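Local coordinates for Non-structural protein 2 (Infectious bronchitis virus, PDB 7F52), which is of unconfirmed function but, as a product of the coronavirus replicase polyprotein, probably takes part in the dealings of the virus with its host cell, at residues A[366-371]-A[420-425]; A[377-382]-A[428-433]; A[412-417]-A[437-442]. All blocks are in the same frame, centred on the assembly; numbering follows the deposited sequence.

Interaction 1 (A[366-371]-A[420-425]); sequences ERVVCL and AAVSFT
Cys370 and Thr425 form a parallel beta bridge, where the end of the long strand 357-371 takes up the short strand 424-426 in a mixed sheet. Cys370 N gives its hydrogen to Phe424 O over 3.1 Å, at an N-H...O angle of 149°, and the CA of Val369 faces the same oxygen. On one face of the sheet Cys370 CB lies 4.1 Å from Thr425 CB. The Phe424 side chain reaches out toward Arg367. Its CB lies 3.7 Å from Val368 O, CD2 passes 3.9 Å from Arg367 NE, and CE2 is 3.6 Å from both NE and NH2 of Arg367. CZ stands over one face of the guanidinium, displaced toward its rim, with the two planes 73° apart. The extended Arg367 chain delivers this group past the ring, and Asp313 holds its NH2 in a salt bridge. Beyond, Val422 packs across Val368 at about a right angle, next to Thr315 of strand 315-320; Val422 CG1 and Val368 CG1 lie 3.9 Å apart.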
loop_
_atom_site.group_PDB
_atom_site.type_symbol
_atom_site.label_atom_id
_atom_site.label_comp_id
_atom_site.label_asym_id
_atom_site.label_seq_id
_atom_site.Cartn_x
_atom_site.Cartn_y
_atom_site.Cartn_z
ATOM N N GLU A 366 18.508 -12.882 -19.753
ATOM C CA GLU A 366 18.505 -13.998 -20.679
ATOM C C GLU A 366 19.200 -15.193 -20.027
ATOM O O GLU A 366 19.934 -15.060 -19.038
ATOM C CB GLU A 366 19.174 -13.616 -22.006
ATOM C CG GLU A 366 20.665 -13.758 -21.969
ATOM C CD GLU A 366 21.352 -13.161 -23.180
ATOM O OE1 GLU A 366 20.658 -12.894 -24.198
ATOM O OE2 GLU A 366 22.592 -12.956 -23.090
ATOM N N ARG A 367 18.966 -16.356 -20.608
ATOM C CA ARG A 367 19.445 -17.611 -20.067
ATOM C C ARG A 367 20.430 -18.234 -21.077
ATOM O O ARG A 367 20.054 -18.565 -22.210
ATOM C CB ARG A 367 18.247 -18.513 -19.817
ATOM C CG ARG A 367 18.340 -19.493 -18.710
ATOM C CD ARG A 367 17.188 -20.441 -18.932
ATOM N NE ARG A 367 16.793 -21.199 -17.757
ATOM C CZ ARG A 367 15.705 -21.958 -17.710
ATOM N NH1 ARG A 367 14.909 -22.052 -18.772
ATOM N NH2 ARG A 367 15.403 -22.598 -16.589
ATOM N N VAL A 368 21.689 -18.370 -20.684
ATOM C CA VAL A 368 22.693 -18.785 -21.632
ATOM C C VAL A 368 22.950 -20.286 -21.576
ATOM O O VAL A 368 23.342 -20.836 -20.543
ATOM C CB VAL A 368 24.021 -18.045 -21.422
ATOM C CG1 VAL A 368 25.024 -18.479 -22.490
ATOM C CG2 VAL A 368 23.822 -16.533 -21.446
ATOM N N VAL A 369 22.732 -20.926 -22.720
ATOM C CA VAL A 369 22.879 -22.372 -22.885
ATOM C C VAL A 369 24.053 -22.751 -23.795
ATOM O O VAL A 369 24.155 -22.282 -24.941
ATOM C CB VAL A 369 21.614 -22.969 -23.471
ATOM C CG1 VAL A 369 21.693 -24.488 -23.448
ATOM C CG2 VAL A 369 20.403 -22.467 -22.691
ATOM N N CYS A 370 24.943 -23.591 -23.284
ATOM C CA CYS A 370 26.083 -24.036 -24.073
ATOM C C CYS A 370 25.782 -25.317 -24.877
ATOM O O CYS A 370 25.479 -26.351 -24.286
ATOM C CB CYS A 370 27.283 -24.269 -23.164
ATOM S SG CYS A 370 28.679 -24.964 -24.053
ATOM N N LEU A 371 25.855 -25.246 -26.209
ATOM C CA LEU A 371 25.717 -26.443 -27.059
ATOM C C LEU A 371 27.043 -27.179 -27.220
ATOM O O LEU A 371 27.724 -27.035 -28.238
ATOM C CB LEU A 371 25.179 -26.078 -28.444
ATOM C CG LEU A 371 23.812 -25.403 -28.385
ATOM C CD1 LEU A 371 23.374 -24.878 -29.741
ATOM C CD2 LEU A 371 22.783 -26.376 -27.819
ATOM N N ALA A 420 31.478 -18.508 -20.402
ATOM C CA ALA A 420 31.807 -17.098 -20.125
ATOM C C ALA A 420 31.258 -16.877 -18.715
ATOM O O ALA A 420 30.658 -15.818 -18.483
ATOM C CB ALA A 420 31.113 -16.207 -21.116
ATOM N N ALA A 421 31.450 -17.892 -17.857
ATOM C CA ALA A 421 30.923 -18.009 -16.477
ATOM C C ALA A 421 29.396 -18.062 -16.565
ATOM O O ALA A 421 28.740 -17.125 -16.097
ATOM C CB ALA A 421 31.432 -16.913 -15.573
ATOM N N VAL A 422 28.862 -19.123 -17.169
ATOM C CA VAL A 422 27.385 -19.243 -17.334
ATOM C C VAL A 422 27.365 -20.765 -17.474
ATOM O O VAL A 422 28.214 -21.299 -18.208
ATOM C CB VAL A 422 26.899 -18.313 -18.452
ATOM C CG1 VAL A 422 27.733 -18.512 -19.704
ATOM C CG2 VAL A 422 25.428 -18.547 -18.741
ATOM N N SER A 423 26.411 -21.413 -16.808
ATOM C CA SER A 423 26.258 -22.888 -16.857
ATOM C C SER A 423 25.437 -24.137 -17.186
ATOM O O SER A 423 25.884 -25.228 -16.782
ATOM C CB SER A 423 26.488 -23.691 -15.601
ATOM O OG SER A 423 27.790 -23.465 -15.079
ATOM N N PHE A 424 24.320 -23.898 -17.891
ATOM C CA PHE A 424 23.199 -24.724 -18.428
ATOM C C PHE A 424 23.589 -25.277 -19.788
ATOM O O PHE A 424 23.517 -24.551 -20.764
ATOM C CB PHE A 424 22.030 -23.775 -18.684
ATOM C CG PHE A 424 20.684 -24.376 -18.382
ATOM C CD1 PHE A 424 20.338 -25.617 -18.881
ATOM C CD2 PHE A 424 19.770 -23.710 -17.588
ATOM C CE1 PHE A 424 19.104 -26.171 -18.594
ATOM C CE2 PHE A 424 18.536 -24.265 -17.302
ATOM C CZ PHE A 424 18.205 -25.496 -17.808
ATOM N N THR A 425 23.973 -26.542 -19.848
ATOM C CA THR A 425 24.436 -27.052 -21.154
ATOM C C THR A 425 23.524 -28.151 -21.687
ATOM O O THR A 425 23.048 -28.960 -20.906
ATOM C CB THR A 425 25.887 -27.522 -21.034
ATOM O OG1 THR A 425 26.098 -28.659 -21.864
ATOM C CG2 THR A 425 26.263 -27.886 -19.618
#

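Interaction 2 (A[377-382]-A[428-433]); sequences PEINDG and KAATIA
Ile379 and Ala430 make the apolar part of this contact, between the first turn and a half of helix 377-390 and the bend that leads into helix 432-439. Ile379 CG1 rests 3.8 Å from Ala430 CB, and its CD1 stays alongside the same methyl at 4.2 Å. The isoleucine's CB bond starts away from the partner, but with CG1 anti to the carbonyl carbon (chi1 -64°) that branch swings back to the alanine. Ile432 supplies a second apolar patch and spreads its branches over the other helix: CG2 lies 4.0 Å from Gly382 CA, and CD1 is 4.1 Å from Asp381 CB. With no side chain on Gly382, the two backbones come close, Gly382 CA to Ile432 CA being 4.7 Å.

A second group of contacts sets side-chain carbons against backbone oxygens. Glu378 CG lies 3.3 Å from Ala430 O, its chain bending at chi2 (75°) as it passes the bend. Ile432 CG1 packs 3.7 Å from Glu378 O, an oxygen already bonded to Gly382 N within the helix.

The polar groups serve other partners. Asp381 directs OD1 to Lys476 N and OD2 to Thr477 N, so both carboxylate oxygens hold backbone amides just ahead of helix 478-491, a setting that would probably favour the charged form. Thr431, right before helix 432-439, has its backbone N bonded to Asp434 OD2.

The contact thus joins the starts of two helices, each following a strand of the same sheet: 377-390 comes after 357-371, and 432-439 after 424-426. Cys480 of helix 478-491 touches both Asp381 and Ile432, and Trp450 packs on Ile432.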
loop_
_atom_site.group_PDB
_atom_site.type_symbol
_atom_site.label_atom_id
_atom_site.label_comp_id
_atom_site.label_asym_id
_atom_site.label_seq_id
_atom_site.Cartn_x
_atom_site.Cartn_y
_atom_site.Cartn_z
ATOM N N PRO A 377 20.904 -33.345 -33.918
ATOM C CA PRO A 377 19.606 -33.633 -34.558
ATOM C C PRO A 377 18.416 -33.549 -33.604
ATOM O O PRO A 377 17.323 -33.114 -33.978
ATOM C CB PRO A 377 19.780 -35.068 -35.055
ATOM C CG PRO A 377 21.233 -35.175 -35.306
ATOM C CD PRO A 377 21.897 -34.392 -34.222
ATOM N N GLU A 378 18.638 -33.989 -32.376
ATOM C CA GLU A 378 17.632 -33.861 -31.354
ATOM C C GLU A 378 17.422 -32.388 -31.008
ATOM O O GLU A 378 16.284 -31.909 -30.970
ATOM C CB GLU A 378 18.025 -34.661 -30.118
ATOM C CG GLU A 378 17.844 -36.180 -30.269
ATOM C CD GLU A 378 18.913 -36.837 -31.144
ATOM O OE1 GLU A 378 18.592 -37.832 -31.836
ATOM O OE2 GLU A 378 20.073 -36.362 -31.138
ATOM N N ILE A 379 18.513 -31.665 -30.776
ATOM C CA ILE A 379 18.411 -30.250 -30.441
ATOM C C ILE A 379 17.772 -29.475 -31.591
ATOM O O ILE A 379 16.897 -28.630 -31.374
ATOM C CB ILE A 379 19.782 -29.658 -30.092
ATOM C CG1 ILE A 379 20.326 -30.324 -28.833
ATOM C CG2 ILE A 379 19.668 -28.181 -29.872
ATOM C CD1 ILE A 379 21.775 -30.054 -28.580
ATOM N N ASN A 380 18.189 -29.784 -32.812
ATOM C CA ASN A 380 17.668 -29.100 -33.993
ATOM C C ASN A 380 16.151 -29.179 -34.036
ATOM O O ASN A 380 15.485 -28.160 -34.219
ATOM C CB ASN A 380 18.264 -29.703 -35.277
ATOM C CG ASN A 380 17.741 -29.036 -36.562
ATOM O OD1 ASN A 380 16.556 -29.130 -36.887
ATOM N ND2 ASN A 380 18.647 -28.450 -37.340
ATOM N N ASP A 381 15.609 -30.384 -33.851
ATOM C CA ASP A 381 14.172 -30.603 -34.005
ATOM C C ASP A 381 13.345 -30.091 -32.809
ATOM O O ASP A 381 12.208 -29.641 -32.976
ATOM C CB ASP A 381 13.901 -32.089 -34.268
ATOM C CG ASP A 381 14.257 -32.485 -35.692
ATOM O OD1 ASP A 381 14.964 -31.679 -36.347
ATOM O OD2 ASP A 381 13.862 -33.582 -36.168
ATOM N N GLY A 382 13.900 -30.115 -31.608
ATOM C CA GLY A 382 13.196 -29.468 -30.524
ATOM C C GLY A 382 13.190 -27.941 -30.608
ATOM O O GLY A 382 12.201 -27.294 -30.204
ATOM N N LYS A 428 25.205 -34.106 -26.290
ATOM C CA LYS A 428 24.776 -35.202 -27.172
ATOM C C LYS A 428 23.731 -36.186 -26.657
ATOM O O LYS A 428 23.293 -37.083 -27.380
ATOM C CB LYS A 428 25.906 -36.216 -27.340
ATOM C CG LYS A 428 25.864 -36.953 -28.656
ATOM C CD LYS A 428 26.920 -38.041 -28.717
ATOM C CE LYS A 428 28.172 -37.665 -27.946
ATOM N NZ LYS A 428 29.170 -38.775 -27.984
ATOM N N ALA A 429 23.338 -35.996 -25.402
ATOM C CA ALA A 429 22.389 -36.878 -24.741
ATOM C C ALA A 429 21.168 -35.999 -24.553
ATOM O O ALA A 429 20.432 -36.143 -23.576
ATOM C CB ALA A 429 22.839 -37.462 -23.403
ATOM N N ALA A 430 20.953 -35.078 -25.481
ATOM C CA ALA A 430 19.793 -34.224 -25.379
ATOM C C ALA A 430 18.580 -34.841 -26.045
ATOM O O ALA A 430 18.579 -35.100 -27.236
ATOM C CB ALA A 430 20.083 -32.870 -25.994
ATOM N N THR A 431 17.542 -35.069 -25.259
ATOM C CA THR A 431 16.237 -35.377 -25.803
ATOM C C THR A 431 15.634 -34.170 -26.507
ATOM O O THR A 431 15.903 -33.021 -26.124
ATOM C CB THR A 431 15.265 -35.815 -24.699
ATOM O OG1 THR A 431 15.943 -36.681 -23.782
ATOM C CG2 THR A 431 14.050 -36.526 -25.292
ATOM N N ILE A 432 14.805 -34.424 -27.517
ATOM C CA ILE A 432 13.878 -33.408 -27.999
ATOM C C ILE A 432 13.111 -32.775 -26.806
ATOM O O ILE A 432 12.905 -31.565 -26.764
ATOM C CB ILE A 432 12.887 -34.001 -29.029
ATOM C CG1 ILE A 432 13.608 -34.333 -30.339
ATOM C CG2 ILE A 432 11.772 -33.029 -29.324
ATOM C CD1 ILE A 432 12.671 -34.808 -31.462
ATOM N N ALA A 433 12.734 -33.589 -25.824
ATOM C CA ALA A 433 11.985 -33.115 -24.667
ATOM C C ALA A 433 12.856 -32.287 -23.718
ATOM O O ALA A 433 12.365 -31.362 -23.069
ATOM C CB ALA A 433 11.362 -34.287 -23.920
#

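Interaction 3 (A[412-417]-A[437-442]); sequences HKFVYA and RLFQSA
The rings of His412 and Phe414 both meet that of Phe439, where strand 412-415 faces the end of helix 432-439. Phe439 CZ reaches the edge of the Phe414 ring in its plane, and Phe414 CZ in turn lies at the edge of the Phe439 ring, with 3.7 Å between Phe414 CZ and Phe439 CZ; the side chains arrive from opposite directions. Near the plane of Phe414, also at its edge, is Leu438 CD1, 4.4 Å from Phe414 CE1. One face of Phe439 carries CB of the preceding residue, Leu438, offset toward the rim. The imidazole of His412 meets Phe439 obliquely, centroids 4.9 Å apart and planes at 78°. His412 ND1 comes within 3.4 Å of Phe439 CE1, while on the far part of the imidazole His412 CE1 lies 3.4 Å from Leu438 O.

His412 and Phe414 are two residues apart on the strand, and both hold CG anti to the carbonyl carbon (chi1 -64° and -66°), bringing the two rings out side by side to the helix. The histidine is held from two directions: ND1 is hydrogen-bonded to Leu410 O, which would leave NE2 to accept the weak bond from Arg367 NH1. These partners probably fix the turn of the imidazole against Phe439.

The contact is a buried aromatic and aliphatic layer between sheet and helices. Strand 412-415 lies beside strand 357-371, whose Val369 packs on Phe414. Leu383 of helix 377-390 touches both phenylalanines, and Phe409 of strand 407-409 meets Phe439 edge-to-face; Leu438 also rests on Phe424 and Leu426 of strand 424-426.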
loop_
_atom_site.group_PDB
_atom_site.type_symbol
_atom_site.label_atom_id
_atom_site.label_comp_id
_atom_site.label_asym_id
_atom_site.label_seq_id
_atom_site.Cartn_x
_atom_site.Cartn_y
_atom_site.Cartn_z
ATOM N N HIS A 412 16.666 -17.167 -24.771
ATOM C CA HIS A 412 17.898 -17.846 -24.464
ATOM C C HIS A 412 18.965 -17.392 -25.413
ATOM O O HIS A 412 18.680 -17.016 -26.559
ATOM C CB HIS A 412 17.695 -19.364 -24.523
ATOM C CG HIS A 412 16.740 -19.881 -23.484
ATOM N ND1 HIS A 412 15.370 -19.776 -23.612
ATOM C CD2 HIS A 412 16.959 -20.490 -22.293
ATOM C CE1 HIS A 412 14.791 -20.304 -22.550
ATOM N NE2 HIS A 412 15.733 -20.742 -21.734
ATOM N N LYS A 413 20.199 -17.387 -24.928
ATOM C CA LYS A 413 21.328 -17.213 -25.819
ATOM C C LYS A 413 22.045 -18.557 -25.949
ATOM O O LYS A 413 22.420 -19.161 -24.935
ATOM C CB LYS A 413 22.283 -16.132 -25.314
ATOM C CG LYS A 413 23.157 -15.617 -26.441
ATOM C CD LYS A 413 24.554 -15.317 -25.964
ATOM C CE LYS A 413 24.971 -13.904 -26.287
ATOM N NZ LYS A 413 26.079 -13.495 -25.361
ATOM N N PHE A 414 22.210 -19.038 -27.185
ATOM C CA PHE A 414 22.949 -20.293 -27.433
ATOM C C PHE A 414 24.387 -20.022 -27.874
ATOM O O PHE A 414 24.637 -19.295 -28.838
ATOM C CB PHE A 414 22.227 -21.158 -28.467
ATOM C CG PHE A 414 20.911 -21.670 -27.986
ATOM C CD1 PHE A 414 20.852 -22.741 -27.101
ATOM C CD2 PHE A 414 19.731 -21.047 -28.365
ATOM C CE1 PHE A 414 19.628 -23.196 -26.605
ATOM C CE2 PHE A 414 18.508 -21.484 -27.874
ATOM C CZ PHE A 414 18.455 -22.567 -26.992
ATOM N N VAL A 415 25.329 -20.582 -27.123
ATOM C CA VAL A 415 26.750 -20.459 -27.422
ATOM C C VAL A 415 27.477 -21.797 -27.467
ATOM O O VAL A 415 27.181 -22.713 -26.679
ATOM C CB VAL A 415 27.521 -19.745 -26.266
ATOM C CG1 VAL A 415 27.050 -18.324 -26.111
ATOM C CG2 VAL A 415 27.357 -20.499 -24.945
ATOM N N TYR A 416 28.538 -21.875 -28.261
ATOM C CA TYR A 416 29.256 -23.163 -28.436
ATOM C C TYR A 416 30.498 -23.301 -27.554
ATOM O O TYR A 416 30.814 -24.432 -27.216
ATOM C CB TYR A 416 29.606 -23.345 -29.909
ATOM C CG TYR A 416 28.405 -23.420 -30.810
ATOM C CD1 TYR A 416 27.735 -24.610 -31.007
ATOM C CD2 TYR A 416 27.928 -22.299 -31.452
ATOM C CE1 TYR A 416 26.631 -24.686 -31.831
ATOM C CE2 TYR A 416 26.827 -22.356 -32.282
ATOM C CZ TYR A 416 26.179 -23.554 -32.474
ATOM O OH TYR A 416 25.092 -23.616 -33.285
ATOM N N ALA A 417 31.182 -22.208 -27.220
ATOM C CA ALA A 417 32.415 -22.283 -26.400
ATOM C C ALA A 417 31.989 -22.714 -24.998
ATOM O O ALA A 417 30.840 -22.450 -24.664
ATOM C CB ALA A 417 33.198 -21.009 -26.532
ATOM N N ARG A 437 11.891 -28.415 -22.706
ATOM C CA ARG A 437 11.797 -28.028 -21.306
ATOM C C ARG A 437 12.305 -26.605 -21.084
ATOM O O ARG A 437 11.787 -25.874 -20.229
ATOM C CB ARG A 437 12.575 -29.020 -20.433
ATOM C CG ARG A 437 11.695 -30.062 -19.763
ATOM C CD ARG A 437 12.454 -31.341 -19.410
ATOM N NE ARG A 437 11.644 -32.531 -19.685
ATOM C CZ ARG A 437 12.017 -33.782 -19.417
ATOM N NH1 ARG A 437 13.198 -34.020 -18.856
ATOM N NH2 ARG A 437 11.210 -34.799 -19.708
ATOM N N LEU A 438 13.311 -26.218 -21.867
ATOM C CA LEU A 438 13.876 -24.862 -21.814
ATOM C C LEU A 438 12.825 -23.797 -22.001
ATOM O O LEU A 438 12.866 -22.774 -21.348
ATOM C CB LEU A 438 14.966 -24.688 -22.878
ATOM C CG LEU A 438 16.208 -25.454 -22.442
ATOM C CD1 LEU A 438 17.369 -25.230 -23.357
ATOM C CD2 LEU A 438 16.529 -24.993 -21.055
ATOM N N PHE A 439 11.878 -24.063 -22.887
ATOM C CA PHE A 439 10.897 -23.081 -23.294
ATOM C C PHE A 439 9.485 -23.403 -22.842
ATOM O O PHE A 439 8.561 -22.673 -23.197
ATOM C CB PHE A 439 10.894 -22.962 -24.811
ATOM C CG PHE A 439 12.252 -22.967 -25.420
ATOM C CD1 PHE A 439 13.003 -21.795 -25.482
ATOM C CD2 PHE A 439 12.777 -24.136 -25.954
ATOM C CE1 PHE A 439 14.273 -21.796 -26.064
ATOM C CE2 PHE A 439 14.035 -24.150 -26.541
ATOM C CZ PHE A 439 14.794 -22.980 -26.593
ATOM N N GLN A 440 9.314 -24.510 -22.114
ATOM C CA GLN A 440 7.991 -24.964 -21.665
ATOM C C GLN A 440 7.148 -23.792 -21.159
ATOM O O GLN A 440 7.572 -23.054 -20.272
ATOM C CB GLN A 440 8.130 -26.026 -20.565
ATOM C CG GLN A 440 6.815 -26.383 -19.859
ATOM C CD GLN A 440 7.010 -27.351 -18.695
ATOM O OE1 GLN A 440 8.076 -27.390 -18.076
ATOM N NE2 GLN A 440 5.978 -28.135 -18.396
ATOM N N SER A 441 5.978 -23.610 -21.764
ATOM C CA SER A 441 5.113 -22.482 -21.438
ATOM C C SER A 441 3.671 -22.841 -21.753
ATOM O O SER A 441 3.375 -24.000 -22.029
ATOM C CB SER A 441 5.531 -21.233 -22.216
ATOM O OG SER A 441 5.181 -21.323 -23.585
ATOM N N ALA A 442 2.774 -21.860 -21.719
ATOM C CA ALA A 442 1.382 -22.109 -22.084
ATOM C C ALA A 442 1.280 -22.640 -23.508
ATOM O O ALA A 442 0.478 -23.533 -23.793
ATOM C CB ALA A 442 0.565 -20.859 -21.939
#

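Overall arrangement
Interactions 1 and 3, with centres about 9 Å apart, meet in one sheet: strands 357-371 and 412-415 are neighbours there, with Val369 N 2.8 Å from Lys413 O. Interaction 1 is partly buried and the only one of the three with a hydrogen bond between its own segments, as suits an added strand. Interactions 2 and 3 are buried and rely on packing, the former through aliphatic branches and glycine, the latter through rings. Both use helix 432-439, at its start and its end, their centres about 12 Å apart. Interaction 2 touches interaction 1 through Leu371 CD2 and Ile379 CD1, 3.9 Å apart, where strand 357-371 gives way to helix 377-390.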